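Local coordinates for protein HTH-type transcriptional regulator KdgR (Escherichia coli, PDB 1YSP) that represses transcription of the genes for 2-keto-3-deoxygluconate transport and catabolism and of the Entner-Doudoroff aldolase gene, this chain being its C-terminal, probably effector-binding, IclR-type domain, at residues D74-I79 with A98-L103; R123-P128 with Q155-M160. One frame throughout, in Å; residues are numbered along the deposited sequence.

Interaction 1 (D74-I79 with A98-L103)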
ATOM      1  N   ASP A  74       2.360  17.427  -8.666  1.00 49.29           N
ATOM      2  CA  ASP A  74       1.256  18.315  -9.023  1.00 49.08           C
ATOM      3  C   ASP A  74      -0.037  17.551  -9.222  1.00 47.54           C
ATOM      4  O   ASP A  74      -1.085  18.001  -8.761  1.00 48.13           O
ATOM      5  CB  ASP A  74       1.599  19.227 -10.218  1.00 49.84           C
ATOM      6  CG  ASP A  74       1.916  20.654  -9.773  1.00 51.24           C
ATOM      7  OD1 ASP A  74       1.000  21.508  -9.811  1.00 55.19           O
ATOM      8  OD2 ASP A  74       3.052  20.922  -9.338  1.00 50.02           O
ATOM      9  N   GLU A  75       0.048  16.391  -9.868  1.00 45.42           N
ATOM     10  CA  GLU A  75      -1.009  15.394  -9.833  1.00 43.51           C
ATOM     11  C   GLU A  75      -1.411  15.008  -8.388  1.00 41.69           C
ATOM     12  O   GLU A  75      -2.591  14.929  -8.096  1.00 39.84           O
ATOM     13  CB  GLU A  75      -0.570  14.144 -10.579  1.00 44.91           C
ATOM     14  CG  GLU A  75      -1.079  14.018 -12.005  1.00 47.99           C
ATOM     15  CD  GLU A  75      -1.387  12.576 -12.334  1.00 50.97           C
ATOM     16  OE1 GLU A  75      -1.028  12.093 -13.446  1.00 51.10           O
ATOM     17  OE2 GLU A  75      -1.972  11.918 -11.443  1.00 52.33           O
ATOM     18  N   VAL A  76      -0.423  14.802  -7.507  1.00 39.63           N
ATOM     19  CA  VAL A  76      -0.665  14.504  -6.073  1.00 37.22           C
ATOM     20  C   VAL A  76      -1.485  15.617  -5.424  1.00 37.20           C
ATOM     21  O   VAL A  76      -2.560  15.360  -4.902  1.00 34.23           O
ATOM     22  CB  VAL A  76       0.656  14.241  -5.264  1.00 37.33           C
ATOM     23  CG1 VAL A  76       0.385  14.245  -3.735  1.00 34.40           C
ATOM     24  CG2 VAL A  76       1.328  12.911  -5.689  1.00 35.00           C
ATOM     25  N   LYS A  77      -0.978  16.858  -5.456  1.00 37.41           N
ATOM     26  CA  LYS A  77      -1.698  17.953  -4.804  1.00 38.53           C
ATOM     27  C   LYS A  77      -3.121  18.094  -5.411  1.00 37.98           C
ATOM     28  O   LYS A  77      -4.072  18.361  -4.689  1.00 38.04           O
ATOM     29  CB  LYS A  77      -0.868  19.252  -4.813  1.00 38.38           C
ATOM     30  CG  LYS A  77       0.186  19.336  -3.673  1.00 40.30           C
ATOM     31  CD  LYS A  77       0.953  20.688  -3.682  1.00 40.09           C
ATOM     32  CE  LYS A  77      -0.040  21.874  -3.751  1.00 45.28           C
ATOM     33  NZ  LYS A  77       0.565  23.254  -3.678  1.00 44.45           N
ATOM     34  N   GLN A  78      -3.256  17.843  -6.709  1.00 39.20           N
ATOM     35  CA  GLN A  78      -4.575  17.765  -7.399  1.00 40.66           C
ATOM     36  C   GLN A  78      -5.511  16.689  -6.826  1.00 38.85           C
ATOM     37  O   GLN A  78      -6.656  16.980  -6.439  1.00 38.68           O
ATOM     38  CB  GLN A  78      -4.376  17.564  -8.912  1.00 41.13           C
ATOM     39  CG  GLN A  78      -5.662  17.254  -9.701  1.00 44.71           C
ATOM     40  CD  GLN A  78      -5.466  17.164 -11.239  1.00 45.53           C
ATOM     41  OE1 GLN A  78      -4.507  16.543 -11.750  1.00 51.13           O
ATOM     42  NE2 GLN A  78      -6.413  17.760 -11.982  1.00 50.76           N
ATOM     43  N   ILE A  79      -5.031  15.445  -6.784  1.00 37.10           N
ATOM     44  CA  ILE A  79      -5.794  14.342  -6.177  1.00 35.03           C
ATOM     45  C   ILE A  79      -6.236  14.718  -4.737  1.00 33.95           C
ATOM     46  O   ILE A  79      -7.388  14.545  -4.355  1.00 33.95           O
ATOM     47  CB  ILE A  79      -4.957  13.041  -6.162  1.00 34.29           C
ATOM     48  CG1 ILE A  79      -4.656  12.549  -7.591  1.00 35.62           C
ATOM     49  CG2 ILE A  79      -5.677  11.953  -5.367  1.00 34.66           C
ATOM     50  CD1 ILE A  79      -3.402  11.649  -7.697  1.00 33.96           C
ATOM     51  N   ALA A  98       1.786  17.951   5.741  1.00 20.42           N
ATOM     52  CA  ALA A  98       2.412  16.849   6.508  1.00 20.27           C
ATOM     53  C   ALA A  98       2.653  15.553   5.690  1.00 20.87           C
ATOM     54  O   ALA A  98       3.611  14.776   5.961  1.00 20.22           O
ATOM     55  CB  ALA A  98       1.637  16.557   7.794  1.00 19.11           C
ATOM     56  N   LEU A  99       1.809  15.299   4.685  1.00 20.13           N
ATOM     57  CA  LEU A  99       1.923  14.024   3.933  1.00 20.17           C
ATOM     58  C   LEU A  99       3.043  13.997   2.913  1.00 21.00           C
ATOM     59  O   LEU A  99       3.653  12.922   2.670  1.00 19.41           O
ATOM     60  CB  LEU A  99       0.577  13.691   3.216  1.00 19.86           C
ATOM     61  CG  LEU A  99       0.417  12.360   2.476  1.00 21.14           C
ATOM     62  CD1 LEU A  99       0.509  11.179   3.439  1.00 24.17           C
ATOM     63  CD2 LEU A  99      -0.972  12.372   1.715  1.00 19.74           C
ATOM     64  N   LEU A 100       3.277  15.149   2.278  1.00 20.57           N
ATOM     65  CA  LEU A 100       4.251  15.202   1.168  1.00 22.04           C
ATOM     66  C   LEU A 100       5.644  14.757   1.614  1.00 20.85           C
ATOM     67  O   LEU A 100       6.265  13.918   0.947  1.00 22.83           O
ATOM     68  CB  LEU A 100       4.228  16.563   0.460  1.00 21.79           C
ATOM     69  CG  LEU A 100       2.915  16.853  -0.319  1.00 23.98           C
ATOM     70  CD1 LEU A 100       2.974  18.169  -1.109  1.00 28.87           C
ATOM     71  CD2 LEU A 100       2.474  15.764  -1.243  1.00 28.59           C
ATOM     72  N   PRO A 101       6.129  15.219   2.783  1.00 21.31           N
ATOM     73  CA  PRO A 101       7.407  14.670   3.272  1.00 21.38           C
ATOM     74  C   PRO A 101       7.341  13.156   3.558  1.00 21.75           C
ATOM     75  O   PRO A 101       8.318  12.452   3.361  1.00 23.47           O
ATOM     76  CB  PRO A 101       7.669  15.478   4.576  1.00 21.52           C
ATOM     77  CG  PRO A 101       6.959  16.760   4.355  1.00 20.22           C
ATOM     78  CD  PRO A 101       5.650  16.290   3.684  1.00 21.44           C
ATOM     79  N   VAL A 102       6.195  12.647   4.009  1.00 22.69           N
ATOM     80  CA  VAL A 102       6.087  11.187   4.212  1.00 22.09           C
ATOM     81  C   VAL A 102       6.220  10.447   2.853  1.00 22.37           C
ATOM     82  O   VAL A 102       6.927   9.423   2.727  1.00 22.68           O
ATOM     83  CB  VAL A 102       4.775  10.857   4.955  1.00 22.43           C
ATOM     84  CG1 VAL A 102       4.448   9.361   4.898  1.00 24.34           C
ATOM     85  CG2 VAL A 102       4.855  11.373   6.428  1.00 22.18           C
ATOM     86  N   LEU A 103       5.577  10.992   1.834  1.00 22.20           N
ATOM     87  CA  LEU A 103       5.668  10.407   0.492  1.00 23.40           C
ATOM     88  C   LEU A 103       7.110  10.395  -0.044  1.00 25.19           C
ATOM     89  O   LEU A 103       7.505   9.466  -0.785  1.00 22.83           O
ATOM     90  CB  LEU A 103       4.719  11.121  -0.451  1.00 23.75           C
ATOM     91  CG  LEU A 103       3.224  11.033  -0.099  1.00 24.96           C
ATOM     92  CD1 LEU A 103       2.513  11.667  -1.280  1.00 25.66           C
ATOM     93  CD2 LEU A 103       2.724   9.616   0.123  1.00 22.00           C
TER

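Interaction 2 (R123-P128 with Q155-M160)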
ATOM      1  N   ARG A 123      -1.257  -2.603  11.832  1.00 28.96           N
ATOM      2  CA  ARG A 123      -0.154  -2.076  11.050  1.00 28.88           C
ATOM      3  C   ARG A 123      -0.130  -2.763   9.688  1.00 28.43           C
ATOM      4  O   ARG A 123      -0.455  -3.947   9.594  1.00 26.92           O
ATOM      5  CB  ARG A 123       1.176  -2.224  11.762  1.00 29.38           C
ATOM      6  CG  ARG A 123       2.246  -1.440  11.038  1.00 34.71           C
ATOM      7  CD  ARG A 123       3.671  -1.795  11.353  1.00 41.81           C
ATOM      8  NE  ARG A 123       4.170  -1.309  12.616  1.00 42.32           N
ATOM      9  CZ  ARG A 123       5.319  -0.654  12.781  1.00 44.62           C
ATOM     10  NH1 ARG A 123       6.090  -0.321  11.745  1.00 44.28           N
ATOM     11  NH2 ARG A 123       5.701  -0.321  14.002  1.00 44.11           N
ATOM     12  N   CYS A 124       0.223  -2.004   8.653  1.00 27.34           N
ATOM     13  CA  CYS A 124       0.294  -2.531   7.279  1.00 27.48           C
ATOM     14  C   CYS A 124       1.561  -2.028   6.620  1.00 23.72           C
ATOM     15  O   CYS A 124       2.098  -0.948   6.980  1.00 23.43           O
ATOM     16  CB  CYS A 124      -0.958  -2.118   6.476  1.00 27.45           C
ATOM     17  SG  CYS A 124      -2.467  -2.974   7.031  1.00 39.59           S
ATOM     18  N   ILE A 125       2.107  -2.834   5.704  1.00 20.54           N
ATOM     19  CA  ILE A 125       3.282  -2.455   4.954  1.00 21.22           C
ATOM     20  C   ILE A 125       2.922  -2.704   3.464  1.00 20.95           C
ATOM     21  O   ILE A 125       2.262  -3.713   3.186  1.00 20.13           O
ATOM     22  CB  ILE A 125       4.550  -3.303   5.265  1.00 20.93           C
ATOM     23  CG1 ILE A 125       4.883  -3.328   6.789  1.00 25.66           C
ATOM     24  CG2 ILE A 125       5.728  -2.865   4.350  1.00 24.75           C
ATOM     25  CD1 ILE A 125       5.822  -4.486   7.150  1.00 25.24           C
ATOM     26  N   ALA A 126       3.314  -1.796   2.557  1.00 19.90           N
ATOM     27  CA  ALA A 126       2.914  -2.003   1.130  1.00 19.67           C
ATOM     28  C   ALA A 126       3.995  -1.591   0.196  1.00 20.61           C
ATOM     29  O   ALA A 126       4.844  -0.758   0.559  1.00 19.25           O
ATOM     30  CB  ALA A 126       1.637  -1.232   0.808  1.00 20.40           C
ATOM     31  N   VAL A 127       3.939  -2.146  -1.040  1.00 20.01           N
ATOM     32  CA  VAL A 127       4.892  -1.860  -2.067  1.00 21.19           C
ATOM     33  C   VAL A 127       4.163  -1.563  -3.369  1.00 21.99           C
ATOM     34  O   VAL A 127       3.050  -2.016  -3.555  1.00 20.76           O
ATOM     35  CB  VAL A 127       5.941  -3.022  -2.326  1.00 21.88           C
ATOM     36  CG1 VAL A 127       6.884  -3.226  -1.065  1.00 21.82           C
ATOM     37  CG2 VAL A 127       5.245  -4.289  -2.791  1.00 23.97           C
ATOM     38  N   PRO A 128       4.796  -0.756  -4.244  1.00 23.20           N
ATOM     39  CA  PRO A 128       4.158  -0.410  -5.529  1.00 23.97           C
ATOM     40  C   PRO A 128       4.131  -1.565  -6.560  1.00 23.48           C
ATOM     41  O   PRO A 128       5.121  -2.305  -6.669  1.00 23.88           O
ATOM     42  CB  PRO A 128       5.028   0.738  -6.023  1.00 23.04           C
ATOM     43  CG  PRO A 128       6.429   0.427  -5.450  1.00 24.27           C
ATOM     44  CD  PRO A 128       6.097  -0.074  -4.052  1.00 23.38           C
ATOM     45  N   GLN A 155      11.775  -6.010   7.435  1.00 30.45           N
ATOM     46  CA  GLN A 155      12.642  -6.145   6.274  1.00 31.71           C
ATOM     47  C   GLN A 155      12.365  -7.438   5.462  1.00 31.05           C
ATOM     48  O   GLN A 155      12.381  -7.408   4.221  1.00 30.79           O
ATOM     49  CB  GLN A 155      14.132  -5.951   6.657  1.00 33.04           C
ATOM     50  CG  GLN A 155      14.506  -4.476   7.083  1.00 37.10           C
ATOM     51  CD  GLN A 155      14.290  -3.415   5.975  1.00 42.41           C
ATOM     52  OE1 GLN A 155      14.718  -3.603   4.824  1.00 47.29           O
ATOM     53  NE2 GLN A 155      13.627  -2.290   6.326  1.00 42.39           N
ATOM     54  N   GLU A 156      12.095  -8.548   6.146  1.00 30.55           N
ATOM     55  CA  GLU A 156      11.734  -9.806   5.456  1.00 30.39           C
ATOM     56  C   GLU A 156      10.394  -9.635   4.702  1.00 28.70           C
ATOM     57  O   GLU A 156      10.258 -10.014   3.532  1.00 26.64           O
ATOM     58  CB  GLU A 156      11.643 -10.944   6.474  1.00 31.03           C
ATOM     59  CG  GLU A 156      11.059 -12.263   5.918  1.00 33.26           C
ATOM     60  CD  GLU A 156      11.549 -13.521   6.655  1.00 35.31           C
ATOM     61  OE1 GLU A 156      12.723 -13.566   7.094  1.00 41.03           O
ATOM     62  OE2 GLU A 156      10.743 -14.463   6.796  1.00 43.98           O
ATOM     63  N   TYR A 157       9.433  -8.961   5.345  1.00 27.97           N
ATOM     64  CA  TYR A 157       8.111  -8.711   4.725  1.00 27.12           C
ATOM     65  C   TYR A 157       8.267  -7.820   3.507  1.00 27.30           C
ATOM     66  O   TYR A 157       7.633  -8.071   2.486  1.00 27.50           O
ATOM     67  CB  TYR A 157       7.113  -8.090   5.725  1.00 25.95           C
ATOM     68  CG  TYR A 157       6.441  -9.076   6.639  1.00 25.89           C
ATOM     69  CD1 TYR A 157       6.920 -10.396   6.790  1.00 26.25           C
ATOM     70  CD2 TYR A 157       5.354  -8.693   7.404  1.00 25.10           C
ATOM     71  CE1 TYR A 157       6.332 -11.259   7.650  1.00 27.24           C
ATOM     72  CE2 TYR A 157       4.745  -9.582   8.272  1.00 27.16           C
ATOM     73  CZ  TYR A 157       5.250 -10.861   8.393  1.00 27.50           C
ATOM     74  OH  TYR A 157       4.634 -11.728   9.244  1.00 28.85           O
ATOM     75  N   VAL A 158       9.132  -6.818   3.597  1.00 26.48           N
ATOM     76  CA  VAL A 158       9.335  -5.867   2.493  1.00 27.06           C
ATOM     77  C   VAL A 158       9.977  -6.625   1.316  1.00 27.66           C
ATOM     78  O   VAL A 158       9.568  -6.475   0.150  1.00 25.55           O
ATOM     79  CB  VAL A 158      10.194  -4.657   2.933  1.00 26.05           C
ATOM     80  CG1 VAL A 158      10.738  -3.854   1.713  1.00 27.51           C
ATOM     81  CG2 VAL A 158       9.400  -3.739   3.928  1.00 23.30           C
ATOM     82  N   ALA A 159      10.946  -7.474   1.656  1.00 27.42           N
ATOM     83  CA  ALA A 159      11.674  -8.240   0.636  1.00 28.74           C
ATOM     84  C   ALA A 159      10.726  -9.183  -0.080  1.00 27.89           C
ATOM     85  O   ALA A 159      10.715  -9.221  -1.329  1.00 27.27           O
ATOM     86  CB  ALA A 159      12.855  -8.990   1.266  1.00 29.95           C
ATOM     87  N   MET A 160       9.852  -9.857   0.669  1.00 26.96           N
ATOM     88  CA  MET A 160       8.889 -10.773   0.006  1.00 28.51           C
ATOM     89  C   MET A 160       7.816 -10.018  -0.805  1.00 27.17           C
ATOM     90  O   MET A 160       7.358 -10.499  -1.853  1.00 25.69           O
ATOM     91  CB  MET A 160       8.175 -11.665   1.009  1.00 27.17           C
ATOM     92  CG  MET A 160       9.105 -12.656   1.748  1.00 30.08           C
ATOM     93  SD  MET A 160       8.143 -13.593   2.963  1.00 35.73           S
ATOM     94  CE  MET A 160       8.081 -12.474   4.329  1.00 29.79           C
TER

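Interaction 1 (D74-I79 with A98-L103)
Val-76 and Leu-100 meet methyl to methyl where two helices of the domain come together. CG1 of Val-76 lies 3.6 Å from CD2 of Leu-100, the closest approach between the segments, and the two side chains run past each other in opposite directions. The same valine methyl also meets Leu-103, its CG1 standing 4.1 Å from CD1 of that residue, one helical turn further on. With chi1 at 168°, CG1 is anti to the backbone N of Val-76, and it is this branch that reaches both leucines. The other methyl of Leu-100, CD1, rests against the aliphatic part of Lys-77, 4.0 Å from CG, the two chains crossing at about a right angle.

Behind these atoms the segments 74-79 and 98-103, on helices 73-80 and 96-109, have local axes inclined at 139°, roughly antiparallel, and 11.9 Å apart at their closest. Even at the nearest backbone pair, Val-76 and Leu-100, the CA atoms are 8.8 Å apart, a span that the branched side chains bridge. Arg-73, one residue before the segment 74-79, touches both Leu-100 and Leu-103, while Lys-65 and Leu-68 of helix 62-69 also touch Leu-103. No hydrogen bond joins the two segments, and they bury just 136 Å² between them; cohesion here therefore rests on van der Waals and hydrophobic contact, with the methylenes of an exposed lysine bordering the apolar patch.

Interaction 2 (R123-P128 with Q155-M160)
Ile-125 divides its two branches between neighbouring residues of a helix, a compact instance of how a strand engages the helix that covers its sheet. Its CG2 meets CG2 of Val-158 at 3.8 Å, while its CD1 reaches CB of Tyr-157 at 4.1 Å; both helix side chains cross that of the isoleucine at about a right angle. The division follows from chi1 of Ile-125, -54°, which sets CG2 anti to the backbone N and CG1 beside that N, anti to the carbonyl carbon, with CD1 extended beyond it. CD1 comes to the edge of the tyrosine ring, near the ring plane, and not over a face. Two residues along the strand, Val-127 makes a looser approach, its CG1 lying 4.4 Å from the backbone O of Val-158.

The phenol OH of Tyr-157 is held elsewhere, by hydrogen bonds with Glu-22 and Arg-153, and Phe-144 meets its ring with the planes steeply inclined. The axes of segments 123-128 and 155-160 are inclined at 33° and approach to 8.7 Å. Strand 123-130 lies between 136-142 and 112-115 in the antiparallel sheet; helix 151-172 packs on one face of that sheet and, through Tyr-157 and Met-160, also touches helix 4-20.

In the fold
The two contacts belong to one domain of the IclR C-terminal family, a probable effector-binding domain related to GAF domains, and illustrate packing at different depths within it. Interaction 2 joins the central sheet to the C-terminal helix, its centre about 9 Å from that of the chain, and all its touching residues are buried. Interaction 1 joins two helices nearer the periphery, its centre about 15 Å from the centre of the chain, and is partly buried. Their centres stand about 21 Å apart and their nearest atoms about 10 Å, so neither touches the other. Along the chain they follow in series: the helix pair 74-79 and 98-103 closes before strand 123-128 begins.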